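LPXTG cell wall surface protein (Streptococcus gordonii, PDB 4IGB) is a cell-wall-anchored surface protein whose N-terminal region, the part in this model, probably serves in adhesion of the bacterium to host surfaces. Local coordinates at residues D307-K318 against D388-K399. Sequence-based numbering, arbitrary orientation.
Sequences DGQDVTYKATFK and DIIITYKTATNK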
loop_
_atom_site.group_PDB
_atom_site.type_symbol
_atom_site.label_atom_id
_atom_site.label_comp_id
_atom_site.label_asym_id
_atom_site.label_seq_id
_atom_site.Cartn_x
_atom_site.Cartn_y
_atom_site.Cartn_z
ATOM N N ASP B 307 -29.534 32.291 15.251
ATOM C CA ASP B 307 -29.551 31.229 16.250
ATOM C C ASP B 307 -30.756 30.293 16.054
ATOM O O ASP B 307 -31.773 30.697 15.496
ATOM C CB ASP B 307 -29.609 31.869 17.638
ATOM C CG ASP B 307 -29.556 30.856 18.754
ATOM O OD1 ASP B 307 -28.728 29.925 18.667
ATOM O OD2 ASP B 307 -30.349 30.987 19.714
ATOM N N GLY B 308 -30.632 29.047 16.505
ATOM C CA GLY B 308 -31.729 28.093 16.465
ATOM C C GLY B 308 -32.234 27.691 15.085
ATOM O O GLY B 308 -33.428 27.457 14.915
ATOM N N GLN B 309 -31.345 27.614 14.098
ATOM C CA GLN B 309 -31.722 27.114 12.779
ATOM C C GLN B 309 -31.271 25.660 12.619
ATOM O O GLN B 309 -30.073 25.360 12.646
ATOM C CB GLN B 309 -31.100 27.960 11.663
ATOM C CG GLN B 309 -31.517 29.407 11.652
ATOM C CD GLN B 309 -32.993 29.576 11.382
ATOM O OE1 GLN B 309 -33.713 30.136 12.200
ATOM N NE2 GLN B 309 -33.454 29.087 10.233
ATOM N N ASP B 310 -32.229 24.758 12.448
ATOM C CA ASP B 310 -31.894 23.353 12.246
ATOM C C ASP B 310 -30.980 23.156 11.047
ATOM O O ASP B 310 -31.147 23.790 10.003
ATOM C CB ASP B 310 -33.150 22.517 12.045
ATOM C CG ASP B 310 -33.925 22.319 13.318
ATOM O OD1 ASP B 310 -33.358 22.578 14.403
ATOM O OD2 ASP B 310 -35.099 21.893 13.230
ATOM N N VAL B 311 -29.995 22.287 11.201
ATOM C CA VAL B 311 -29.280 21.777 10.046
ATOM C C VAL B 311 -29.041 20.292 10.298
ATOM O O VAL B 311 -28.574 19.891 11.368
ATOM C CB VAL B 311 -27.973 22.556 9.723
ATOM C CG1 VAL B 311 -28.059 24.005 10.205
ATOM C CG2 VAL B 311 -26.772 21.870 10.317
ATOM N N THR B 312 -29.411 19.480 9.316
ATOM C CA THR B 312 -29.437 18.042 9.483
ATOM C C THR B 312 -28.519 17.398 8.471
ATOM O O THR B 312 -28.625 17.670 7.276
ATOM C CB THR B 312 -30.868 17.507 9.272
ATOM O OG1 THR B 312 -31.759 18.212 10.138
ATOM C CG2 THR B 312 -30.946 16.019 9.574
ATOM N N TYR B 313 -27.631 16.536 8.950
ATOM C CA TYR B 313 -26.678 15.858 8.094
ATOM C C TYR B 313 -27.039 14.387 7.930
ATOM O O TYR B 313 -27.255 13.684 8.907
ATOM C CB TYR B 313 -25.266 15.988 8.670
ATOM C CG TYR B 313 -24.739 17.420 8.711
ATOM C CD1 TYR B 313 -24.359 18.074 7.543
ATOM C CD2 TYR B 313 -24.616 18.104 9.910
ATOM C CE1 TYR B 313 -23.876 19.378 7.567
ATOM C CE2 TYR B 313 -24.128 19.421 9.947
ATOM C CZ TYR B 313 -23.761 20.043 8.772
ATOM O OH TYR B 313 -23.278 21.331 8.790
ATOM N N LYS B 314 -27.113 13.931 6.686
ATOM C CA LYS B 314 -27.343 12.524 6.411
ATOM C C LYS B 314 -26.095 11.956 5.776
ATOM O O LYS B 314 -25.653 12.419 4.722
ATOM C CB LYS B 314 -28.530 12.335 5.468
ATOM C CG LYS B 314 -28.943 10.876 5.264
ATOM C CD LYS B 314 -30.136 10.781 4.298
ATOM C CE LYS B 314 -30.540 9.335 4.017
ATOM N NZ LYS B 314 -31.556 9.238 2.922
ATOM N N ALA B 315 -25.523 10.954 6.425
ATOM C CA ALA B 315 -24.326 10.319 5.899
ATOM C C ALA B 315 -24.564 8.846 5.629
ATOM O O ALA B 315 -25.026 8.102 6.497
ATOM C CB ALA B 315 -23.159 10.499 6.857
ATOM N N THR B 316 -24.224 8.430 4.420
ATOM C CA THR B 316 -24.389 7.042 4.020
ATOM C C THR B 316 -23.035 6.382 3.836
ATOM O O THR B 316 -22.231 6.812 3.008
ATOM C CB THR B 316 -25.154 6.976 2.718
ATOM O OG1 THR B 316 -26.412 7.638 2.897
ATOM C CG2 THR B 316 -25.361 5.525 2.282
ATOM N N PHE B 317 -22.776 5.337 4.611
ATOM C CA PHE B 317 -21.455 4.713 4.590
ATOM C C PHE B 317 -21.512 3.350 3.926
ATOM O O PHE B 317 -22.195 2.454 4.408
ATOM C CB PHE B 317 -20.907 4.579 6.021
ATOM C CG PHE B 317 -20.808 5.895 6.753
ATOM C CD1 PHE B 317 -19.640 6.632 6.720
ATOM C CD2 PHE B 317 -21.887 6.393 7.464
ATOM C CE1 PHE B 317 -19.544 7.858 7.379
ATOM C CE2 PHE B 317 -21.796 7.614 8.135
ATOM C CZ PHE B 317 -20.622 8.346 8.088
ATOM N N LYS B 318 -20.783 3.184 2.828
ATOM C CA LYS B 318 -20.663 1.858 2.230
ATOM C C LYS B 318 -19.596 1.078 2.982
ATOM O O LYS B 318 -18.506 1.593 3.244
ATOM C CB LYS B 318 -20.334 1.947 0.733
ATOM C CG LYS B 318 -20.156 0.591 0.015
ATOM C CD LYS B 318 -18.822 -0.062 0.377
ATOM C CE LYS B 318 -18.023 -0.531 -0.831
ATOM N NZ LYS B 318 -18.766 -1.336 -1.846
ATOM N N ASP B 388 -25.232 -0.661 3.592
ATOM C CA ASP B 388 -24.792 0.677 3.973
ATOM C C ASP B 388 -25.258 1.016 5.380
ATOM O O ASP B 388 -26.336 0.606 5.807
ATOM C CB ASP B 388 -25.379 1.714 3.022
ATOM C CG ASP B 388 -24.728 1.705 1.648
ATOM O OD1 ASP B 388 -23.822 0.876 1.381
ATOM O OD2 ASP B 388 -25.144 2.540 0.820
ATOM N N ILE B 389 -24.451 1.786 6.093
ATOM C CA ILE B 389 -24.866 2.311 7.385
ATOM C C ILE B 389 -25.193 3.772 7.172
ATOM O O ILE B 389 -24.430 4.481 6.534
ATOM C CB ILE B 389 -23.757 2.155 8.425
ATOM C CG1 ILE B 389 -23.419 0.667 8.578
ATOM C CG2 ILE B 389 -24.148 2.834 9.741
ATOM C CD1 ILE B 389 -22.262 0.379 9.511
ATOM N N ILE B 390 -26.344 4.207 7.674
ATOM C CA ILE B 390 -26.819 5.562 7.435
ATOM C C ILE B 390 -26.927 6.278 8.762
ATOM O O ILE B 390 -27.657 5.837 9.649
ATOM C CB ILE B 390 -28.233 5.574 6.822
ATOM C CG1 ILE B 390 -28.375 4.506 5.735
ATOM C CG2 ILE B 390 -28.596 6.951 6.313
ATOM C CD1 ILE B 390 -27.401 4.639 4.638
ATOM N N ILE B 391 -26.218 7.392 8.905
ATOM C CA ILE B 391 -26.284 8.133 10.156
ATOM C C ILE B 391 -26.856 9.504 9.898
ATOM O O ILE B 391 -26.364 10.243 9.040
ATOM C CB ILE B 391 -24.910 8.287 10.813
ATOM C CG1 ILE B 391 -24.256 6.921 11.005
ATOM C CG2 ILE B 391 -25.032 9.062 12.116
ATOM C CD1 ILE B 391 -22.889 7.004 11.586
ATOM N N THR B 392 -27.899 9.844 10.645
ATOM C CA THR B 392 -28.524 11.147 10.501
ATOM C C THR B 392 -28.265 12.001 11.742
ATOM O O THR B 392 -28.674 11.642 12.837
ATOM C CB THR B 392 -30.031 10.983 10.241
ATOM O OG1 THR B 392 -30.200 10.128 9.105
ATOM C CG2 THR B 392 -30.674 12.326 9.951
ATOM N N TYR B 393 -27.576 13.124 11.558
ATOM C CA TYR B 393 -27.210 13.997 12.669
ATOM C C TYR B 393 -28.076 15.240 12.690
ATOM O O TYR B 393 -28.110 16.004 11.721
ATOM C CB TYR B 393 -25.758 14.458 12.543
ATOM C CG TYR B 393 -24.723 13.367 12.326
ATOM C CD1 TYR B 393 -24.007 12.841 13.392
ATOM C CD2 TYR B 393 -24.422 12.906 11.046
ATOM C CE1 TYR B 393 -23.033 11.881 13.193
ATOM C CE2 TYR B 393 -23.443 11.939 10.842
ATOM C CZ TYR B 393 -22.755 11.432 11.916
ATOM O OH TYR B 393 -21.783 10.473 11.726
ATOM N N LYS B 394 -28.766 15.456 13.798
ATOM C CA LYS B 394 -29.525 16.675 13.982
ATOM C C LYS B 394 -28.669 17.698 14.722
ATOM O O LYS B 394 -28.155 17.418 15.805
ATOM C CB LYS B 394 -30.801 16.387 14.785
ATOM C CG LYS B 394 -31.848 15.573 14.036
ATOM C CD LYS B 394 -33.088 15.345 14.904
ATOM C CE LYS B 394 -34.208 14.663 14.124
ATOM N NZ LYS B 394 -35.392 14.359 14.981
ATOM N N THR B 395 -28.501 18.873 14.123
ATOM C CA THR B 395 -27.854 19.990 14.805
ATOM C C THR B 395 -28.710 21.244 14.647
ATOM O O THR B 395 -29.702 21.245 13.905
ATOM C CB THR B 395 -26.452 20.299 14.231
ATOM O OG1 THR B 395 -26.586 20.896 12.939
ATOM C CG2 THR B 395 -25.613 19.045 14.118
ATOM N N ALA B 396 -28.324 22.316 15.339
ATOM C CA ALA B 396 -28.955 23.617 15.129
ATOM C C ALA B 396 -27.957 24.737 15.406
ATOM O O ALA B 396 -27.169 24.650 16.331
ATOM C CB ALA B 396 -30.203 23.763 15.999
ATOM N N THR B 397 -27.989 25.781 14.588
ATOM C CA THR B 397 -27.108 26.918 14.791
ATOM C C THR B 397 -27.273 27.476 16.200
ATOM O O THR B 397 -28.345 27.360 16.801
ATOM C CB THR B 397 -27.381 28.020 13.766
ATOM O OG1 THR B 397 -28.746 28.453 13.884
ATOM C CG2 THR B 397 -27.148 27.487 12.364
ATOM N N ASN B 398 -26.193 28.042 16.736
ATOM C CA ASN B 398 -26.226 28.704 18.039
ATOM C C ASN B 398 -25.992 30.199 17.857
ATOM O O ASN B 398 -25.951 30.693 16.732
ATOM C CB ASN B 398 -25.192 28.101 18.990
ATOM C CG ASN B 398 -23.786 28.178 18.435
ATOM O OD1 ASN B 398 -23.373 29.211 17.914
ATOM N ND2 ASN B 398 -23.056 27.069 18.511
ATOM N N LYS B 399 -25.849 30.921 18.959
ATOM C CA LYS B 399 -25.679 32.369 18.891
ATOM C C LYS B 399 -24.492 32.788 18.024
ATOM O O LYS B 399 -24.534 33.832 17.369
ATOM C CB LYS B 399 -25.551 32.956 20.298
ATOM C CG LYS B 399 -26.882 33.145 20.994
ATOM C CD LYS B 399 -27.693 34.212 20.285
ATOM C CE LYS B 399 -29.162 34.167 20.688
ATOM N NZ LYS B 399 -29.352 34.123 22.165
HETATM O O HOH W 1 -31.392 19.329 12.826
#
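Phe317 and Ile389 start an antiparallel ladder in which each hydrogen-bonded pair, through Ala315-Ile391 and Tyr313-Tyr393 to Val311-Thr395, exchanges two backbone bonds; Tyr393 N to Tyr313 O measures 2.7 Å. On the buried side, Phe317 meets Ile389 O in the plane of its ring at the edge, CD2 lying 3.3 Å from that oxygen, while CE2 touches Ile391 CD1 at 3.7 Å. The Tyr393 ring turns its edge to Ala315 CB, with CE2 4.2 Å away. On the opposite face, the one carrying Lys314, Thr312 and Thr392 meet diagonally, methyl to methyl, CG2 to CG2, at 3.7 Å; in both, chi1 near -55° sets OG1 beside the backbone N and CG2 anti to it, which brings the two methyls together. Water 1 joins Thr312 OG1 to Thr395 O, to which it donates. These strands, 310-317 and 389-397, are neighbours in the beta-sandwich of the N2 domain, which belongs to the adhesin clan. At the far end Thr397 OG1 accepts from Gln309 N (2.7 Å) and also bonds Lys306 O, tying the turn before strand 310-317 to its neighbour. Strand 295-304 flanks 310-317 and strand 343-352 flanks 389-397, while Met335 and Val413 of the facing strands pack against Phe317.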